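Local coordinates for protein prephenate dehydrogenase (PDB 3KTD) that probably catalyses the NAD+- or NADP+-dependent oxidative decarboxylation of prephenate, a step toward tyrosine, at residues T98-V103 against S123-G128; C12-G17 against F35-S40; S83-V88 against D109-R114. All blocks are in the same frame, centred on the assembly; numbering follows the deposited sequence.

Interaction 1. Residues T98-V103 against S123-G128; sequences TDVVSV and SHPMAG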
loop_
_atom_site.group_PDB
_atom_site.type_symbol
_atom_site.label_atom_id
_atom_site.label_comp_id
_atom_site.label_asym_id
_atom_site.label_seq_id
_atom_site.Cartn_x
_atom_site.Cartn_y
_atom_site.Cartn_z
ATOM N N THR A 98 6.175 -25.708 18.357
ATOM C CA THR A 98 6.269 -24.319 17.937
ATOM C C THR A 98 4.923 -23.818 17.426
ATOM O O THR A 98 4.040 -24.616 17.132
ATOM C CB THR A 98 7.343 -24.150 16.855
ATOM O OG1 THR A 98 7.492 -22.761 16.541
ATOM C CG2 THR A 98 6.993 -24.938 15.604
ATOM N N ASP A 99 4.766 -22.498 17.350
ATOM C CA ASP A 99 3.532 -21.881 16.857
ATOM C C ASP A 99 3.841 -21.007 15.644
ATOM O O ASP A 99 4.993 -20.871 15.265
ATOM C CB ASP A 99 2.871 -21.035 17.943
ATOM C CG ASP A 99 3.540 -19.685 18.125
ATOM O OD1 ASP A 99 4.720 -19.651 18.520
ATOM O OD2 ASP A 99 2.873 -18.656 17.883
ATOM N N VAL A 100 2.819 -20.399 15.052
ATOM C CA VAL A 100 3.006 -19.569 13.854
ATOM C C VAL A 100 2.353 -18.175 13.940
ATOM O O VAL A 100 2.278 -17.453 12.947
ATOM C CB VAL A 100 2.439 -20.290 12.648
ATOM C CG1 VAL A 100 3.106 -21.657 12.501
ATOM C CG2 VAL A 100 0.931 -20.415 12.793
ATOM N N VAL A 101 1.941 -17.779 15.139
ATOM C CA VAL A 101 1.115 -16.590 15.315
ATOM C C VAL A 101 1.857 -15.258 15.193
ATOM O O VAL A 101 2.979 -15.098 15.651
ATOM C CB VAL A 101 0.360 -16.675 16.657
ATOM C CG1 VAL A 101 -0.453 -15.424 16.921
ATOM C CG2 VAL A 101 -0.545 -17.915 16.658
ATOM N N SER A 102 1.172 -14.313 14.562
ATOM C CA SER A 102 1.611 -12.928 14.335
ATOM C C SER A 102 2.144 -12.189 15.558
ATOM O O SER A 102 2.995 -11.323 15.410
ATOM C CB SER A 102 0.436 -12.136 13.728
ATOM O OG SER A 102 -0.828 -12.566 14.251
ATOM N N VAL A 103 1.624 -12.507 16.744
ATOM C CA VAL A 103 2.071 -11.907 18.008
ATOM C C VAL A 103 2.726 -13.007 18.835
ATOM O O VAL A 103 2.274 -14.146 18.809
ATOM C CB VAL A 103 0.894 -11.293 18.794
ATOM C CG1 VAL A 103 1.385 -10.600 20.053
ATOM C CG2 VAL A 103 0.152 -10.306 17.929
ATOM N N SER A 123 7.647 -19.279 16.818
ATOM C CA SER A 123 7.994 -18.920 15.470
ATOM C C SER A 123 6.879 -18.135 14.807
ATOM O O SER A 123 5.731 -18.196 15.213
ATOM C CB SER A 123 8.344 -20.156 14.665
ATOM O OG SER A 123 7.222 -20.622 13.950
ATOM N N HIS A 124 7.244 -17.388 13.783
ATOM C CA HIS A 124 6.298 -16.559 13.053
ATOM C C HIS A 124 6.745 -16.398 11.610
ATOM O O HIS A 124 7.739 -15.732 11.372
ATOM C CB HIS A 124 6.184 -15.179 13.717
ATOM C CG HIS A 124 5.338 -14.204 12.956
ATOM N ND1 HIS A 124 5.557 -12.843 12.991
ATOM C CD2 HIS A 124 4.281 -14.395 12.129
ATOM C CE1 HIS A 124 4.663 -12.238 12.229
ATOM N NE2 HIS A 124 3.882 -13.157 11.690
ATOM N N PRO A 125 6.041 -17.036 10.655
ATOM C CA PRO A 125 6.312 -16.782 9.232
ATOM C C PRO A 125 5.664 -15.486 8.764
ATOM O O PRO A 125 4.535 -15.187 9.159
ATOM C CB PRO A 125 5.647 -17.969 8.531
ATOM C CG PRO A 125 4.599 -18.429 9.465
ATOM C CD PRO A 125 5.152 -18.197 10.834
HETATM N N MSE A 126 6.355 -14.717 7.929
HETATM C CA MSE A 126 5.768 -13.496 7.379
HETATM C C MSE A 126 4.901 -13.860 6.168
HETATM O O MSE A 126 4.918 -13.162 5.151
HETATM C CB MSE A 126 6.841 -12.485 6.966
HETATM C CG MSE A 126 7.829 -12.097 8.044
HETATM SE SE MSE A 126 7.070 -11.589 9.756
HETATM C CE MSE A 126 5.799 -10.205 9.160
ATOM N N ALA A 127 4.131 -14.943 6.284
ATOM C CA ALA A 127 3.252 -15.396 5.213
ATOM C C ALA A 127 1.991 -14.530 5.168
ATOM O O ALA A 127 1.943 -13.445 5.770
ATOM C CB ALA A 127 2.890 -16.837 5.414
ATOM N N GLY A 128 0.973 -15.015 4.459
ATOM C CA GLY A 128 -0.270 -14.267 4.257
ATOM C C GLY A 128 -1.201 -14.185 5.457
ATOM O O GLY A 128 -0.749 -14.067 6.602
#

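Interaction 2. Residues C12-G17 against F35-S40; sequences CILGLG and FGYNRS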
loop_
_atom_site.group_PDB
_atom_site.type_symbol
_atom_site.label_atom_id
_atom_site.label_comp_id
_atom_site.label_asym_id
_atom_site.label_seq_id
_atom_site.Cartn_x
_atom_site.Cartn_y
_atom_site.Cartn_z
ATOM N N CYS A 12 4.830 -32.691 13.023
ATOM C CA CYS A 12 3.393 -32.934 13.230
ATOM C C CYS A 12 2.605 -31.606 13.243
ATOM O O CYS A 12 2.618 -30.884 14.246
ATOM C CB CYS A 12 3.186 -33.697 14.539
ATOM S SG CYS A 12 1.470 -34.042 14.981
ATOM N N ILE A 13 1.908 -31.304 12.143
ATOM C CA ILE A 13 1.211 -30.009 11.988
ATOM C C ILE A 13 -0.249 -30.044 12.461
ATOM O O ILE A 13 -1.067 -30.799 11.929
ATOM C CB ILE A 13 1.240 -29.521 10.519
ATOM C CG1 ILE A 13 2.671 -29.463 9.989
ATOM C CG2 ILE A 13 0.619 -28.140 10.413
ATOM C CD1 ILE A 13 2.775 -29.276 8.507
ATOM N N LEU A 14 -0.569 -29.221 13.456
ATOM C CA LEU A 14 -1.923 -29.140 13.988
ATOM C C LEU A 14 -2.595 -27.900 13.397
ATOM O O LEU A 14 -2.225 -26.757 13.698
ATOM C CB LEU A 14 -1.898 -29.112 15.514
ATOM C CG LEU A 14 -1.863 -30.467 16.245
ATOM C CD1 LEU A 14 -1.174 -31.581 15.458
ATOM C CD2 LEU A 14 -1.225 -30.302 17.629
ATOM N N GLY A 15 -3.583 -28.139 12.541
ATOM C CA GLY A 15 -4.211 -27.077 11.773
ATOM C C GLY A 15 -3.572 -27.078 10.398
ATOM O O GLY A 15 -2.346 -26.936 10.282
ATOM N N LEU A 16 -4.398 -27.250 9.364
ATOM C CA LEU A 16 -3.918 -27.339 7.988
ATOM C C LEU A 16 -4.594 -26.342 7.061
ATOM O O LEU A 16 -5.231 -26.726 6.079
ATOM C CB LEU A 16 -4.085 -28.771 7.462
ATOM C CG LEU A 16 -3.197 -29.788 8.184
ATOM C CD1 LEU A 16 -3.497 -31.230 7.762
ATOM C CD2 LEU A 16 -1.732 -29.440 7.954
ATOM N N GLY A 17 -4.435 -25.058 7.382
ATOM C CA GLY A 17 -4.925 -23.961 6.541
ATOM C C GLY A 17 -3.804 -23.371 5.697
ATOM O O GLY A 17 -2.845 -24.061 5.358
ATOM N N PHE A 35 3.209 -35.262 9.050
ATOM C CA PHE A 35 1.795 -35.628 9.106
ATOM C C PHE A 35 1.038 -34.544 9.876
ATOM O O PHE A 35 1.653 -33.712 10.533
ATOM C CB PHE A 35 1.608 -37.032 9.721
ATOM C CG PHE A 35 2.002 -37.139 11.169
ATOM C CD1 PHE A 35 3.334 -37.117 11.549
ATOM C CD2 PHE A 35 1.041 -37.311 12.148
ATOM C CE1 PHE A 35 3.698 -37.220 12.889
ATOM C CE2 PHE A 35 1.393 -37.421 13.491
ATOM C CZ PHE A 35 2.721 -37.372 13.860
ATOM N N GLY A 36 -0.286 -34.521 9.789
ATOM C CA GLY A 36 -1.032 -33.447 10.441
ATOM C C GLY A 36 -2.501 -33.686 10.700
ATOM O O GLY A 36 -3.057 -34.725 10.342
ATOM N N TYR A 37 -3.123 -32.695 11.330
ATOM C CA TYR A 37 -4.514 -32.765 11.736
ATOM C C TYR A 37 -5.301 -31.571 11.219
ATOM O O TYR A 37 -4.851 -30.427 11.319
ATOM C CB TYR A 37 -4.590 -32.854 13.268
ATOM C CG TYR A 37 -5.876 -32.354 13.889
ATOM C CD1 TYR A 37 -7.050 -33.096 13.815
ATOM C CD2 TYR A 37 -5.912 -31.147 14.570
ATOM C CE1 TYR A 37 -8.232 -32.641 14.389
ATOM C CE2 TYR A 37 -7.082 -30.684 15.145
ATOM C CZ TYR A 37 -8.244 -31.435 15.049
ATOM O OH TYR A 37 -9.413 -30.964 15.616
ATOM N N ASN A 38 -6.465 -31.867 10.645
ATOM C CA ASN A 38 -7.447 -30.872 10.231
ATOM C C ASN A 38 -8.730 -31.246 10.954
ATOM O O ASN A 38 -9.111 -32.416 10.954
ATOM C CB ASN A 38 -7.661 -30.926 8.717
ATOM C CG ASN A 38 -8.509 -29.764 8.187
ATOM O OD1 ASN A 38 -9.160 -29.051 8.952
ATOM N ND2 ASN A 38 -8.494 -29.569 6.870
ATOM N N ARG A 39 -9.383 -30.281 11.595
ATOM C CA ARG A 39 -10.650 -30.556 12.289
ATOM C C ARG A 39 -11.704 -31.035 11.296
ATOM O O ARG A 39 -12.439 -31.981 11.573
ATOM C CB ARG A 39 -11.162 -29.315 13.017
ATOM C CG ARG A 39 -12.386 -29.568 13.904
ATOM C CD ARG A 39 -12.896 -28.267 14.518
ATOM N NE ARG A 39 -11.850 -27.580 15.282
ATOM C CZ ARG A 39 -11.587 -27.771 16.576
ATOM N NH1 ARG A 39 -12.295 -28.635 17.307
ATOM N NH2 ARG A 39 -10.602 -27.088 17.150
ATOM N N SER A 40 -11.766 -30.358 10.150
ATOM C CA SER A 40 -12.664 -30.698 9.053
ATOM C C SER A 40 -12.460 -32.128 8.552
ATOM O O SER A 40 -11.403 -32.463 8.032
ATOM C CB SER A 40 -12.424 -29.726 7.895
ATOM O OG SER A 40 -13.161 -30.083 6.741
HETATM O O HOH W 1 -7.543 -26.691 9.243
#

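Interaction 3. Residues S83-V88 against D109-R114; sequences SLLDAV and DAVKAR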
loop_
_atom_site.group_PDB
_atom_site.type_symbol
_atom_site.label_atom_id
_atom_site.label_comp_id
_atom_site.label_asym_id
_atom_site.label_seq_id
_atom_site.Cartn_x
_atom_site.Cartn_y
_atom_site.Cartn_z
ATOM N N SER A 83 -6.382 -23.724 23.659
ATOM C CA SER A 83 -6.978 -25.044 23.681
ATOM C C SER A 83 -6.008 -26.075 23.101
ATOM O O SER A 83 -5.989 -27.217 23.540
ATOM C CB SER A 83 -8.326 -25.073 22.959
ATOM O OG SER A 83 -8.167 -25.077 21.561
ATOM N N LEU A 84 -5.211 -25.673 22.118
ATOM C CA LEU A 84 -4.212 -26.577 21.539
ATOM C C LEU A 84 -3.014 -26.760 22.487
ATOM O O LEU A 84 -2.396 -27.821 22.510
ATOM C CB LEU A 84 -3.759 -26.096 20.153
ATOM C CG LEU A 84 -4.509 -26.623 18.920
ATOM C CD1 LEU A 84 -4.083 -28.053 18.609
ATOM C CD2 LEU A 84 -6.019 -26.540 19.071
ATOM N N LEU A 85 -2.686 -25.730 23.262
ATOM C CA LEU A 85 -1.635 -25.858 24.259
ATOM C C LEU A 85 -2.093 -26.858 25.307
ATOM O O LEU A 85 -1.378 -27.788 25.627
ATOM C CB LEU A 85 -1.325 -24.519 24.923
ATOM C CG LEU A 85 -0.429 -23.558 24.148
ATOM C CD1 LEU A 85 -0.422 -22.191 24.822
ATOM C CD2 LEU A 85 0.978 -24.109 24.022
ATOM N N ASP A 86 -3.305 -26.666 25.816
ATOM C CA ASP A 86 -3.888 -27.575 26.798
ATOM C C ASP A 86 -4.003 -28.993 26.254
ATOM O O ASP A 86 -3.803 -29.963 26.995
ATOM C CB ASP A 86 -5.256 -27.074 27.264
ATOM C CG ASP A 86 -5.167 -25.803 28.096
ATOM O OD1 ASP A 86 -4.071 -25.476 28.582
ATOM O OD2 ASP A 86 -6.195 -25.119 28.266
ATOM N N ALA A 87 -4.308 -29.123 24.968
ATOM C CA ALA A 87 -4.418 -30.441 24.342
ATOM C C ALA A 87 -3.065 -31.148 24.283
ATOM O O ALA A 87 -2.983 -32.351 24.490
ATOM C CB ALA A 87 -5.011 -30.319 22.942
ATOM N N VAL A 88 -2.017 -30.383 23.990
ATOM C CA VAL A 88 -0.656 -30.904 23.868
ATOM C C VAL A 88 -0.064 -31.252 25.236
ATOM O O VAL A 88 0.564 -32.304 25.402
ATOM C CB VAL A 88 0.261 -29.877 23.149
ATOM C CG1 VAL A 88 1.739 -30.240 23.323
ATOM C CG2 VAL A 88 -0.111 -29.775 21.688
ATOM N N ASP A 109 3.738 -16.069 27.100
ATOM C CA ASP A 109 3.058 -15.940 28.386
ATOM C C ASP A 109 2.133 -17.128 28.649
ATOM O O ASP A 109 2.156 -17.721 29.734
ATOM C CB ASP A 109 2.216 -14.657 28.425
ATOM C CG ASP A 109 3.042 -13.407 28.613
ATOM O OD1 ASP A 109 4.240 -13.489 28.946
ATOM O OD2 ASP A 109 2.475 -12.320 28.439
ATOM N N ALA A 110 1.315 -17.465 27.660
ATOM C CA ALA A 110 0.375 -18.567 27.799
ATOM C C ALA A 110 1.130 -19.871 28.037
ATOM O O ALA A 110 0.680 -20.716 28.806
ATOM C CB ALA A 110 -0.512 -18.674 26.567
ATOM N N VAL A 111 2.281 -20.015 27.383
ATOM C CA VAL A 111 3.116 -21.199 27.549
ATOM C C VAL A 111 3.778 -21.238 28.935
ATOM O O VAL A 111 3.864 -22.292 29.559
ATOM C CB VAL A 111 4.187 -21.275 26.449
ATOM C CG1 VAL A 111 5.264 -22.267 26.823
ATOM C CG2 VAL A 111 3.539 -21.629 25.102
ATOM N N LYS A 112 4.240 -20.088 29.410
ATOM C CA LYS A 112 4.867 -20.014 30.720
ATOM C C LYS A 112 3.859 -20.284 31.826
ATOM O O LYS A 112 4.188 -20.963 32.811
ATOM C CB LYS A 112 5.578 -18.676 30.942
ATOM C CG LYS A 112 6.934 -18.586 30.235
ATOM C CD LYS A 112 7.691 -17.264 30.513
ATOM C CE LYS A 112 7.038 -16.058 29.839
ATOM N NZ LYS A 112 7.945 -14.895 29.777
ATOM N N ALA A 113 2.635 -19.780 31.664
ATOM C CA ALA A 113 1.576 -20.009 32.660
ATOM C C ALA A 113 1.273 -21.511 32.845
ATOM O O ALA A 113 0.814 -21.933 33.903
ATOM C CB ALA A 113 0.315 -19.239 32.286
ATOM N N ARG A 114 1.560 -22.300 31.813
ATOM C CA ARG A 114 1.339 -23.745 31.824
ATOM C C ARG A 114 2.646 -24.532 32.020
ATOM O O ARG A 114 2.657 -25.761 31.924
ATOM C CB ARG A 114 0.629 -24.157 30.517
ATOM C CG ARG A 114 -0.809 -23.656 30.442
ATOM C CD ARG A 114 -1.439 -23.681 29.041
ATOM N NE ARG A 114 -2.764 -23.042 29.067
ATOM C CZ ARG A 114 -2.980 -21.719 29.080
ATOM N NH1 ARG A 114 -1.961 -20.860 29.059
ATOM N NH2 ARG A 114 -4.222 -21.242 29.123
#

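Interaction 1. Residues T98-V103 against S123-G128
A trans first torsion of His124 (chi1 174°) swings its imidazole against the loop Val100-Ser102, while Asp99, with CG lodged between its backbone N and carbonyl carbon (chi1 78°), sets its carboxylate beside the backbone of Ser123. Ser102 CA lies over one face of the imidazole, displaced toward the rim, in a CH-pi contact 3.7 Å from the centroid of the His124 ring. The carbonyl oxygens of Val100 and Val101 approach the same ring obliquely, and ND1 is hydrogen-bonded to NE2 of His190, which helps fix the ring's rotation. Ser123 OG donates to Asp99 O over 2.6 Å, almost in line with the carbonyl bond (168°), and Trp147 NE1 adds a weak bond to the same hydroxyl. Ser123 N gives a weak bond to Asp99 OD1, at 3.4 Å; that oxygen is also hydrogen-bonded to Tyr120 OH. The other carboxylate oxygen, Asp99 OD2, accepts from Val101 N at 3.0 Å, the donor standing above the carboxylate plane, which closes an Asx turn, and it forms a salt bridge with Lys104. Apolar contact is supplied by Val100 CB, 3.9 Å from Pro125 CD, and both side chains also touch Ile19 of helix 18-29. Side chains bonding to the backbone, the Ser123 hydroxyl and the Asp99 carboxylate among them, join the parallel strands 97-99 and 120-125 where they run out, at the carboxyl-terminal edge of a beta-alpha-beta unit in the Rossmann-type nucleotide-binding domain.

Interaction 2. Residues C12-G17 against F35-S40
Cys12-Leu14 and Phe35-Tyr37 are the paired parallel strands of the first beta-alpha-beta unit of a Rossmann fold, joined through helix 18-29. Their axes close to 4.6 Å at an angle of 18°. The ladder alternates from strand to strand: Ile13 N donates to Phe35 O, Tyr37 N to Ile13 O and Gly15 N to Tyr37 O, each over 2.9 Å. The last of these carries the pairing beyond the end of strand 11-14. Cys12, Leu14, Phe35 and Tyr37 project from one face of the sheet, where helix 58-67 packs on Cys12, Leu14 and Tyr37; Ile13 projects from the other, against Leu23 and Leu24 of helix 18-29. On the first face, Phe35 CG sits between its own backbone N and carbonyl carbon (chi1 66°), turning the ring so that Cys12 CB lies over it, 4.2 Å from the centroid of the Phe35 ring. Cys12 SG comes to the ring obliquely, 3.7 Å from Phe35 CE2, and Arg64 makes a cation-pi contact with the same ring. Past the strands, Leu16 folds back over the neighbouring backbone, its CG 3.6 Å from Tyr37 O. A water accepts from Leu16 N and gives a weak bond to Asn38 OD1, linking the two loops. Asn38 OD1 also accepts from Ser40 N at 3.2 Å, an Asx turn leading into helix 41-49, which Ser40 caps. Gly15 and Gly17, with Gly20, match the GxGxxG pattern, and Gly17 is the N-cap residue of helix 18-29, consistent with the glycine-rich turn of a dinucleotide-binding Rossmann fold.

Interaction 3. Residues S83-V88 against D109-R114
Leu85 and Asp86 of helix 78-91 meet Ala110, Val111 and Arg114 at the end of helix 105-113, so the contact joins the helices that precede and follow strand 97-99 in the Rossmann-type domain. The two segments touch through a few side chains, and their closest CA atoms, those of Leu85 and Val111, are 7.4 Å apart.

The apolar part belongs to Leu85. Its CD1 rests on Ala110 CB at 3.9 Å and also reaches Val111 CG2, which Leu85 CD2 meets at 3.7 Å. The Leu85 and Val111 side chains cross at about a right angle. Met116, in the loop that follows, touches both Leu85 and Val111 and thus extends the apolar layer. Leu85 CB also lies alongside the aliphatic part of Arg114, 4.2 Å from its CD, just where apolar packing gives way to polar contacts.

The charged part is a single salt bridge at the more exposed side of the interface. Arg114 runs extended from CG to NE, which brings NE up to Asp86. NE donates to Asp86 OD1 at 2.8 Å, with the oxygen near the guanidinium plane and the donor on the syn side of the carboxylate, 24° out of its plane. The two flat groups are turned 35° against each other, and the bridge uses one carboxylate oxygen and one nitrogen rather than a two-pronged pairing. Asp82 offers NH2 a long, weak ion pair in addition.

A hydrogen bond within the second segment holds a second edge of the guanidinium: Arg114 NH1 donates to the backbone oxygen Ala110 O at 2.7 Å, and that oxygen is 4° out of the guanidinium plane.

All three contacts lie in the Rossmann-type domain. Interactions 1 and 2 each pair strands of one mixed sheet, with strand 71-74 lying between strands 11-14 and 97-99; their centres are about 16 Å apart. The centre of interaction 3 is about 17 Å from that of interaction 1 and about 18 Å from that of interaction 2. It joins helices 78-91 and 105-113, so its segments alternate along the chain with those of interaction 1, whereas interaction 2 is complete before either begins. Interactions 2 and 3 touch where Leu14 CD2 packs against Leu84 CD1 at 3.8 Å, so the face bearing Leu14 is in contact with helix 78-91. Together they join strands and helices of a domain that probably binds NAD+ or NADP+.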